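Side-chain contacts in PfVFT1 (Plasmodium falciparum, PDB 5JKQ), which probably binds a small solute in the cleft between its two lobes, as Venus flytrap and solute-binding proteins do: residues Glu32-Asp35 with Leu36-His40; Tyr132-Val135 with Phe136-Leu139; Cys209-Glu212 with Ala213-Asn216; Thr227-Tyr230 with Lys231-Ser234. The protein carries 3 engineered substitutions. One frame throughout, in Å; residues are numbered along the deposited sequence.

Overall arrangement
From the N terminus, the four contacts follow in series, neither nesting nor crossing, and each joins residues that are neighbours in sequence. Interaction 1 lies along helix 32-39 and the residue after it, against helix 102-118. Interaction 2 turns strand 126-132, an outer strand of the parallel sheet, into helix 135-140, some 28 Å from interaction 1 between centres. Interactions 3 and 4 lie in what is probably the other lobe: residues 209-216 cap helix 212-222 and close a short disulfide loop, and residues 227-234 take strand 227-229 into the loop before helix 236-244. These touch, with centres about 8 Å apart, and C209 N lies 2.9 Å from D229 O, a probable hydrogen bond between adjacent strands.

Interaction 1 of 4, residues Glu32-Asp35 with Leu36-His40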
loop_
_atom_site.group_PDB
_atom_site.type_symbol
_atom_site.label_atom_id
_atom_site.label_comp_id
_atom_site.label_asym_id
_atom_site.label_seq_id
_atom_site.Cartn_x
_atom_site.Cartn_y
_atom_site.Cartn_z
ATOM N N GLU A 32 -14.554 10.910 4.595
ATOM C CA GLU A 32 -14.990 9.953 3.579
ATOM C C GLU A 32 -14.097 8.717 3.521
ATOM O O GLU A 32 -14.586 7.599 3.350
ATOM C CB GLU A 32 -15.036 10.609 2.198
ATOM C CG GLU A 32 -16.282 11.442 1.947
ATOM C CD GLU A 32 -16.333 12.015 0.542
ATOM O OE1 GLU A 32 -15.823 11.360 -0.391
ATOM O OE2 GLU A 32 -16.884 13.123 0.373
ATOM N N LEU A 33 -12.791 8.915 3.661
ATOM C CA LEU A 33 -11.845 7.813 3.518
ATOM C C LEU A 33 -11.977 6.819 4.667
ATOM O O LEU A 33 -11.931 5.609 4.454
ATOM C CB LEU A 33 -10.410 8.338 3.435
ATOM C CG LEU A 33 -9.306 7.290 3.264
ATOM C CD1 LEU A 33 -9.622 6.306 2.146
ATOM C CD2 LEU A 33 -7.977 7.974 2.993
ATOM N N ILE A 34 -12.151 7.330 5.882
ATOM C CA ILE A 34 -12.303 6.471 7.052
ATOM C C ILE A 34 -13.699 5.847 7.070
ATOM O O ILE A 34 -13.879 4.727 7.547
ATOM C CB ILE A 34 -12.053 7.250 8.361
ATOM C CG1 ILE A 34 -10.685 7.937 8.302
ATOM C CG2 ILE A 34 -12.129 6.307 9.565
ATOM C CD1 ILE A 34 -10.352 8.797 9.508
ATOM N N ASP A 35 -14.682 6.572 6.546
ATOM C CA ASP A 35 -16.028 6.030 6.397
ATOM C C ASP A 35 -16.014 4.832 5.456
ATOM O O ASP A 35 -16.692 3.832 5.696
ATOM C CB ASP A 35 -16.986 7.102 5.872
ATOM C CG ASP A 35 -17.420 8.077 6.950
ATOM O OD1 ASP A 35 -16.835 8.049 8.053
ATOM O OD2 ASP A 35 -18.342 8.877 6.689
ATOM N N LEU A 36 -15.231 4.941 4.386
ATOM C CA LEU A 36 -15.113 3.876 3.399
ATOM C C LEU A 36 -14.397 2.660 3.980
ATOM O O LEU A 36 -14.693 1.521 3.617
ATOM C CB LEU A 36 -14.367 4.380 2.164
ATOM C CG LEU A 36 -14.091 3.347 1.073
ATOM C CD1 LEU A 36 -15.390 2.894 0.425
ATOM C CD2 LEU A 36 -13.128 3.914 0.042
ATOM N N ILE A 37 -13.439 2.911 4.866
ATOM C CA ILE A 37 -12.715 1.840 5.539
ATOM C C ILE A 37 -13.672 1.087 6.460
ATOM O O ILE A 37 -13.658 -0.142 6.510
ATOM C CB ILE A 37 -11.504 2.398 6.331
ATOM C CG1 ILE A 37 -10.409 2.833 5.353
ATOM C CG2 ILE A 37 -10.936 1.362 7.304
ATOM C CD1 ILE A 37 -9.283 3.632 5.981
ATOM N N ASP A 38 -14.513 1.830 7.172
ATOM C CA ASP A 38 -15.492 1.233 8.075
ATOM C C ASP A 38 -16.564 0.466 7.303
ATOM O O ASP A 38 -16.962 -0.628 7.704
ATOM C CB ASP A 38 -16.150 2.307 8.947
ATOM C CG ASP A 38 -15.154 3.035 9.834
ATOM O OD1 ASP A 38 -14.081 2.465 10.130
ATOM O OD2 ASP A 38 -15.450 4.178 10.245
ATOM N N LYS A 39 -17.028 1.044 6.196
ATOM C CA LYS A 39 -18.080 0.430 5.391
ATOM C C LYS A 39 -17.674 -0.956 4.898
ATOM O O LYS A 39 -18.474 -1.893 4.920
ATOM C CB LYS A 39 -18.432 1.322 4.199
ATOM C CG LYS A 39 -19.436 0.692 3.239
ATOM C CD LYS A 39 -19.851 1.648 2.137
ATOM C CE LYS A 39 -20.952 1.048 1.275
ATOM N NZ LYS A 39 -20.579 -0.281 0.708
ATOM N N HIS A 40 -16.431 -1.078 4.443
ATOM C CA HIS A 40 -15.906 -2.355 3.975
ATOM C C HIS A 40 -15.337 -3.179 5.124
ATOM O O HIS A 40 -14.958 -4.335 4.937
ATOM C CB HIS A 40 -14.830 -2.133 2.918
ATOM C CG HIS A 40 -15.365 -1.650 1.608
ATOM N ND1 HIS A 40 -16.161 -2.429 0.797
ATOM C CD2 HIS A 40 -15.214 -0.469 0.964
ATOM C CE1 HIS A 40 -16.480 -1.748 -0.289
ATOM N NE2 HIS A 40 -15.918 -0.555 -0.212
#
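Four successive i to i+4 backbone bonds join E32 through D35 to L36 through K39, with K39 N to D35 O at 2.9 Å and D38 N to I34 O at 3.0 Å, the repeat expected of an alpha helix. On the solvent-facing side I34 and D38 run side by side in the same direction, I34 CG2 approaching D38 OD2 to 4.0 Å. With CG anti to its own carbonyl carbon (chi1 -62°), the carboxylate of D38 folds back over the preceding turn, and OD2 stands 3.2 Å from I34 O. Both atoms are acceptors, so no bond links them. D35 OD1 is 4.7 Å from D38 OD2, and these like charges would be expected to repel mildly.

Helix 32-39 is amphipathic. Its other flank carries L33, L36 and I37, the last laying CG1 3.3 Å from L33 O while its side chain reaches F102 and V46. L36 packs on D105, V106 and I109 of helix 102-118, and its CG meets the edge of the H40 ring, in plane. H40 NE2 in turn is hydrogen-bonded to D105 OD2, which ties the end of this stretch to the same helix.

Interaction 2 of 4, residues Tyr132-Val135 with Phe136-Leu139; sequences YDNV and FVAL. With SO4 (sulfate ion), chain E.
A138 sets its methyl on the Y132 ring: CB lies 3.6 Å from the ring centroid and only 7° off the normal, a CH-pi contact over the centre of the face. The helix start is also closely fitted: N134 is the N-cap residue. Its side chain extends away from the backbone N (chi1 -172°), which directs OD1 forward over the first turn to accept from V137 N at 2.9 Å. The donor arrives 49° above the amide plane, not along a lone pair. ND2 of the same amide is hydrogen-bonded to V158 O, which should hold its rotation. The N134 and V137 side chains cross at about a right angle, N134 CG to V137 CG2 being 3.6 Å.

The loose side is the exposed turn at D133, which meets no residue of 136-139. There a sulfate, probably from the crystallisation liquor, takes D133 N on O3 at 2.7 Å and N134 N on O1 at 3.0 Å, while O2 lies at the edge of the Y132 ring.

Behind the turn, Y132 pairs by backbone with A82, V135 and L139 pack on T147 of strand 146-147, and F136 meets L168 of strand 168-170 and the ring of Y279 edge to face.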
loop_
_atom_site.group_PDB
_atom_site.type_symbol
_atom_site.label_atom_id
_atom_site.label_comp_id
_atom_site.label_asym_id
_atom_site.label_seq_id
_atom_site.Cartn_x
_atom_site.Cartn_y
_atom_site.Cartn_z
ATOM N N TYR A 132 -2.458 -5.454 -16.203
ATOM C CA TYR A 132 -1.194 -5.955 -16.738
ATOM C C TYR A 132 -0.563 -6.962 -15.783
ATOM O O TYR A 132 -0.912 -7.012 -14.607
ATOM C CB TYR A 132 -0.214 -4.804 -16.985
ATOM C CG TYR A 132 -0.764 -3.681 -17.833
ATOM C CD1 TYR A 132 -0.703 -3.736 -19.220
ATOM C CD2 TYR A 132 -1.334 -2.559 -17.248
ATOM C CE1 TYR A 132 -1.200 -2.707 -19.998
ATOM C CE2 TYR A 132 -1.834 -1.527 -18.016
ATOM C CZ TYR A 132 -1.765 -1.606 -19.390
ATOM O OH TYR A 132 -2.262 -0.577 -20.156
ATOM N N ASP A 133 0.368 -7.763 -16.293
ATOM C CA ASP A 133 1.153 -8.654 -15.445
ATOM C C ASP A 133 2.226 -7.847 -14.722
ATOM O O ASP A 133 2.406 -7.984 -13.511
ATOM C CB ASP A 133 1.787 -9.779 -16.269
ATOM C CG ASP A 133 0.784 -10.842 -16.681
ATOM O OD1 ASP A 133 -0.090 -11.194 -15.859
ATOM O OD2 ASP A 133 0.866 -11.329 -17.829
ATOM N N ASN A 134 2.933 -7.010 -15.476
ATOM C CA ASN A 134 3.875 -6.048 -14.910
ATOM C C ASN A 134 3.348 -4.632 -15.131
ATOM O O ASN A 134 3.445 -4.085 -16.231
ATOM C CB ASN A 134 5.265 -6.212 -15.535
ATOM C CG ASN A 134 6.331 -5.374 -14.839
ATOM O OD1 ASN A 134 6.090 -4.233 -14.444
ATOM N ND2 ASN A 134 7.522 -5.943 -14.690
ATOM N N VAL A 135 2.788 -4.046 -14.078
ATOM C CA VAL A 135 2.178 -2.726 -14.173
ATOM C C VAL A 135 3.248 -1.644 -14.281
ATOM O O VAL A 135 3.032 -0.613 -14.918
ATOM C CB VAL A 135 1.270 -2.436 -12.956
ATOM C CG1 VAL A 135 0.553 -1.102 -13.116
ATOM C CG2 VAL A 135 0.254 -3.553 -12.777
ATOM N N PHE A 136 4.404 -1.885 -13.670
ATOM C CA PHE A 136 5.476 -0.895 -13.660
ATOM C C PHE A 136 6.089 -0.703 -15.049
ATOM O O PHE A 136 6.630 0.361 -15.352
ATOM C CB PHE A 136 6.560 -1.296 -12.655
ATOM C CG PHE A 136 6.078 -1.333 -11.230
ATOM C CD1 PHE A 136 5.585 -0.190 -10.622
ATOM C CD2 PHE A 136 6.124 -2.508 -10.498
ATOM C CE1 PHE A 136 5.139 -0.220 -9.314
ATOM C CE2 PHE A 136 5.682 -2.542 -9.188
ATOM C CZ PHE A 136 5.189 -1.397 -8.596
ATOM N N VAL A 137 6.003 -1.731 -15.888
ATOM C CA VAL A 137 6.457 -1.630 -17.271
ATOM C C VAL A 137 5.490 -0.749 -18.054
ATOM O O VAL A 137 5.907 0.150 -18.786
ATOM C CB VAL A 137 6.577 -3.029 -17.933
ATOM C CG1 VAL A 137 6.410 -2.959 -19.455
ATOM C CG2 VAL A 137 7.909 -3.663 -17.577
ATOM N N ALA A 138 4.198 -1.010 -17.885
ATOM C CA ALA A 138 3.161 -0.230 -18.549
ATOM C C ALA A 138 3.245 1.232 -18.132
ATOM O O ALA A 138 3.001 2.134 -18.935
ATOM C CB ALA A 138 1.789 -0.796 -18.230
ATOM N N LEU A 139 3.603 1.458 -16.872
ATOM C CA LEU A 139 3.728 2.809 -16.344
ATOM C C LEU A 139 4.896 3.539 -16.999
ATOM O O LEU A 139 4.760 4.685 -17.428
ATOM C CB LEU A 139 3.912 2.775 -14.827
ATOM C CG LEU A 139 3.961 4.133 -14.124
ATOM C CD1 LEU A 139 2.647 4.885 -14.292
ATOM C CD2 LEU A 139 4.287 3.953 -12.653
HETATM S S SO4 E . 1.711 -7.497 -19.477
HETATM O O1 SO4 E . 2.394 -6.794 -18.394
HETATM O O2 SO4 E . 1.444 -6.572 -20.575
HETATM O O3 SO4 E . 0.443 -8.042 -18.996
HETATM O O4 SO4 E . 2.561 -8.585 -19.951
#

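Interaction 3 of 4, residues Cys209-Glu212 with Ala213-Asn216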
loop_
_atom_site.group_PDB
_atom_site.type_symbol
_atom_site.label_atom_id
_atom_site.label_comp_id
_atom_site.label_asym_id
_atom_site.label_seq_id
_atom_site.Cartn_x
_atom_site.Cartn_y
_atom_site.Cartn_z
ATOM N N CYS A 209 6.269 -16.225 8.522
ATOM C CA CYS A 209 5.463 -15.130 7.992
ATOM C C CYS A 209 4.530 -15.628 6.891
ATOM O O CYS A 209 4.873 -16.538 6.143
ATOM C CB CYS A 209 6.364 -14.019 7.451
ATOM S SG CYS A 209 7.544 -13.353 8.651
ATOM N N LEU A 210 3.348 -15.031 6.795
ATOM C CA LEU A 210 2.376 -15.445 5.792
ATOM C C LEU A 210 2.696 -14.807 4.445
ATOM O O LEU A 210 2.403 -15.375 3.394
ATOM C CB LEU A 210 0.957 -15.082 6.235
ATOM C CG LEU A 210 -0.175 -15.458 5.275
ATOM C CD1 LEU A 210 -0.148 -16.943 4.935
ATOM C CD2 LEU A 210 -1.518 -15.081 5.874
ATOM N N THR A 211 3.302 -13.623 4.490
ATOM C CA THR A 211 3.714 -12.913 3.284
ATOM C C THR A 211 5.140 -12.402 3.435
ATOM O O THR A 211 5.674 -12.344 4.543
ATOM C CB THR A 211 2.790 -11.717 2.977
ATOM O OG1 THR A 211 3.013 -10.677 3.938
ATOM C CG2 THR A 211 1.325 -12.135 3.004
ATOM N N GLU A 212 5.751 -12.027 2.317
ATOM C CA GLU A 212 7.088 -11.447 2.334
ATOM C C GLU A 212 7.081 -10.115 3.079
ATOM O O GLU A 212 8.029 -9.787 3.794
ATOM C CB GLU A 212 7.606 -11.254 0.907
ATOM C CG GLU A 212 9.038 -10.746 0.829
ATOM C CD GLU A 212 9.549 -10.653 -0.598
ATOM O OE1 GLU A 212 8.718 -10.613 -1.530
ATOM O OE2 GLU A 212 10.783 -10.624 -0.787
ATOM N N ALA A 213 6.003 -9.355 2.910
ATOM C CA ALA A 213 5.883 -8.044 3.537
ATOM C C ALA A 213 5.845 -8.155 5.058
ATOM O O ALA A 213 6.331 -7.268 5.759
ATOM C CB ALA A 213 4.641 -7.330 3.031
ATOM N N ASN A 214 5.263 -9.240 5.567
ATOM C CA ASN A 214 5.226 -9.479 7.007
ATOM C C ASN A 214 6.636 -9.606 7.578
ATOM O O ASN A 214 6.974 -8.957 8.568
ATOM C CB ASN A 214 4.426 -10.744 7.341
ATOM C CG ASN A 214 2.918 -10.563 7.189
ATOM O OD1 ASN A 214 2.233 -11.452 6.682
ATOM N ND2 ASN A 214 2.394 -9.425 7.639
ATOM N N CYS A 215 7.452 -10.451 6.954
ATOM C CA CYS A 215 8.825 -10.658 7.402
ATOM C C CYS A 215 9.677 -9.405 7.226
ATOM O O CYS A 215 10.572 -9.142 8.031
ATOM C CB CYS A 215 9.462 -11.830 6.653
ATOM S SG CYS A 215 9.156 -13.441 7.415
ATOM N N ASN A 216 9.400 -8.635 6.181
ATOM C CA ASN A 216 10.155 -7.415 5.915
ATOM C C ASN A 216 9.972 -6.373 7.013
ATOM O O ASN A 216 10.920 -5.681 7.383
ATOM C CB ASN A 216 9.749 -6.821 4.563
ATOM C CG ASN A 216 10.645 -7.286 3.426
ATOM O OD1 ASN A 216 11.862 -7.389 3.579
ATOM N ND2 ASN A 216 10.042 -7.569 2.277
#
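The amide N-H of N214 is gripped twice by T211: N214 N lies 3.1 Å from T211 OG1 at an N-H...O angle of 149°, and it makes a second, weak backbone bond to T211 O at 3.3 Å. The bond to OG1, with its reciprocal from T211 N to N214 OD1, also weak at 3.3 Å, forms a capping box at the start of helix 212-222, with T211 as the N-cap residue. The threonine hydroxyl can take part because OG1 sits between its own backbone N and carbonyl carbon (chi1 71°), turned toward the first helical turn. N214 is also held from outside: its ND2 is bonded to N179 OD1 and S254 OG, which should fix the rotation of the amide and so direct OD1 back at T211.

One residue on, E212 O receives N216 N at 3.0 Å in the carbonyl plane. The E212 and N216 side chains lie side by side and point the same way, E212 CG to N216 ND2 being 3.6 Å, with carboxylate and amide planes only modestly inclined.

A covalent link closes the turn. C209 SG and C215 SG are bonded at 2.0 Å, and the torsion about that bond, 98°, is near the preferred right angle. The disulfide ties the last residue of strand 206-209 to the first turn of the helix. Around this junction C209 and N214 pack on V252 and L210 on I253, both of strand 250-253, while the backbone of C209 is hydrogen-bonded to D229 of the parallel strand 227-229.

Interaction 4 of 4, residues Thr227-Tyr230 with Lys231-Ser234; sequences TYDY and KSFS
The Y230 ring is overlapped on one face by the aliphatic chain of K231, whose CG lies 4.1 Å from the ring centroid and 29° off the normal, a CH-pi contact displaced from the centre. The two side chains run side by side in the same direction. Beyond CG the lysine is extended, and this carries CE to within 3.6 Å of Y230 OH.

The polar part of the contact lies at D229. S232 OG donates to D229 OD2 at 2.9 Å, entering on the syn lone pair, the side of the other oxygen; D229 OD1 is nearly as near to the same hydroxyl, at 3.1 Å. A trans first torsion (chi1 -174°) sends the D229 carboxylate forward over the turn to meet the serine. A hydroxyl placed so would be expected to steady the charged form of the acid.

D229 ends a short strand that pairs in parallel with 206-209 and is linked to it through helix 212-222, the topology of a beta-alpha-beta crossover. Y230, at the exit of that strand, lays its side chain on C209 and E212.

F233 turns its edge to the D229 carbonyl, CE2 lying 3.4 Å from D229 O, which is near the ring plane. D229 OD2, 3.5 Å from F233 CE2, sits well out of that plane. The buried ring also packs on A208 of strand 206-209 and meets H248 edge to face.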
loop_
_atom_site.group_PDB
_atom_site.type_symbol
_atom_site.label_atom_id
_atom_site.label_comp_id
_atom_site.label_asym_id
_atom_site.label_seq_id
_atom_site.Cartn_x
_atom_site.Cartn_y
_atom_site.Cartn_z
ATOM N N THR A 227 16.460 -15.975 10.938
ATOM C CA THR A 227 16.133 -16.364 9.569
ATOM C C THR A 227 14.648 -16.130 9.312
ATOM O O THR A 227 13.820 -16.302 10.207
ATOM C CB THR A 227 16.486 -17.837 9.297
ATOM O OG1 THR A 227 15.863 -18.672 10.281
ATOM C CG2 THR A 227 17.990 -18.041 9.348
ATOM N N TYR A 228 14.323 -15.737 8.084
ATOM C CA TYR A 228 12.957 -15.370 7.720
ATOM C C TYR A 228 12.369 -16.353 6.718
ATOM O O TYR A 228 12.909 -16.540 5.627
ATOM C CB TYR A 228 12.928 -13.952 7.145
ATOM C CG TYR A 228 13.540 -12.928 8.071
ATOM C CD1 TYR A 228 12.768 -12.278 9.026
ATOM C CD2 TYR A 228 14.891 -12.618 8.001
ATOM C CE1 TYR A 228 13.325 -11.346 9.879
ATOM C CE2 TYR A 228 15.457 -11.686 8.851
ATOM C CZ TYR A 228 14.668 -11.053 9.788
ATOM O OH TYR A 228 15.220 -10.125 10.641
ATOM N N ASP A 229 11.259 -16.976 7.101
ATOM C CA ASP A 229 10.562 -17.928 6.246
ATOM C C ASP A 229 9.130 -17.473 5.996
ATOM O O ASP A 229 8.324 -17.398 6.926
ATOM C CB ASP A 229 10.573 -19.321 6.881
ATOM C CG ASP A 229 9.988 -20.383 5.971
ATOM O OD1 ASP A 229 9.937 -20.161 4.743
ATOM O OD2 ASP A 229 9.584 -21.446 6.486
ATOM N N TYR A 230 8.823 -17.165 4.738
ATOM C CA TYR A 230 7.475 -16.764 4.345
ATOM C C TYR A 230 6.927 -17.624 3.206
ATOM O O TYR A 230 5.722 -17.635 2.947
ATOM C CB TYR A 230 7.459 -15.292 3.934
ATOM C CG TYR A 230 8.341 -14.974 2.752
ATOM C CD1 TYR A 230 7.856 -15.067 1.453
ATOM C CD2 TYR A 230 9.657 -14.576 2.934
ATOM C CE1 TYR A 230 8.660 -14.775 0.369
ATOM C CE2 TYR A 230 10.468 -14.283 1.856
ATOM C CZ TYR A 230 9.966 -14.383 0.576
ATOM O OH TYR A 230 10.772 -14.091 -0.499
ATOM N N LYS A 231 7.814 -18.347 2.532
ATOM C CA LYS A 231 7.423 -19.172 1.397
ATOM C C LYS A 231 6.684 -20.436 1.836
ATOM O O LYS A 231 5.869 -20.976 1.089
ATOM C CB LYS A 231 8.659 -19.543 0.575
ATOM C CG LYS A 231 9.241 -18.375 -0.207
ATOM C CD LYS A 231 10.623 -18.691 -0.760
ATOM C CE LYS A 231 11.195 -17.503 -1.519
ATOM N NZ LYS A 231 12.511 -17.808 -2.148
ATOM N N SER A 232 6.955 -20.893 3.053
ATOM C CA SER A 232 6.426 -22.169 3.526
ATOM C C SER A 232 4.984 -22.096 4.029
ATOM O O SER A 232 4.406 -23.124 4.383
ATOM C CB SER A 232 7.317 -22.719 4.642
ATOM O OG SER A 232 8.631 -22.969 4.172
ATOM N N PHE A 233 4.406 -20.897 4.053
ATOM C CA PHE A 233 3.086 -20.690 4.656
ATOM C C PHE A 233 2.112 -20.011 3.700
ATOM O O PHE A 233 2.398 -18.943 3.159
ATOM C CB PHE A 233 3.226 -19.866 5.936
ATOM C CG PHE A 233 4.311 -20.360 6.847
ATOM C CD1 PHE A 233 4.083 -21.426 7.700
ATOM C CD2 PHE A 233 5.565 -19.771 6.837
ATOM C CE1 PHE A 233 5.084 -21.890 8.534
ATOM C CE2 PHE A 233 6.569 -20.231 7.670
ATOM C CZ PHE A 233 6.327 -21.291 8.519
ATOM N N SER A 234 0.957 -20.644 3.510
ATOM C CA SER A 234 -0.059 -20.164 2.577
ATOM C C SER A 234 -1.374 -19.818 3.277
ATOM O O SER A 234 -2.328 -19.379 2.632
ATOM C CB SER A 234 -0.318 -21.216 1.496
ATOM O OG SER A 234 0.884 -21.571 0.834
#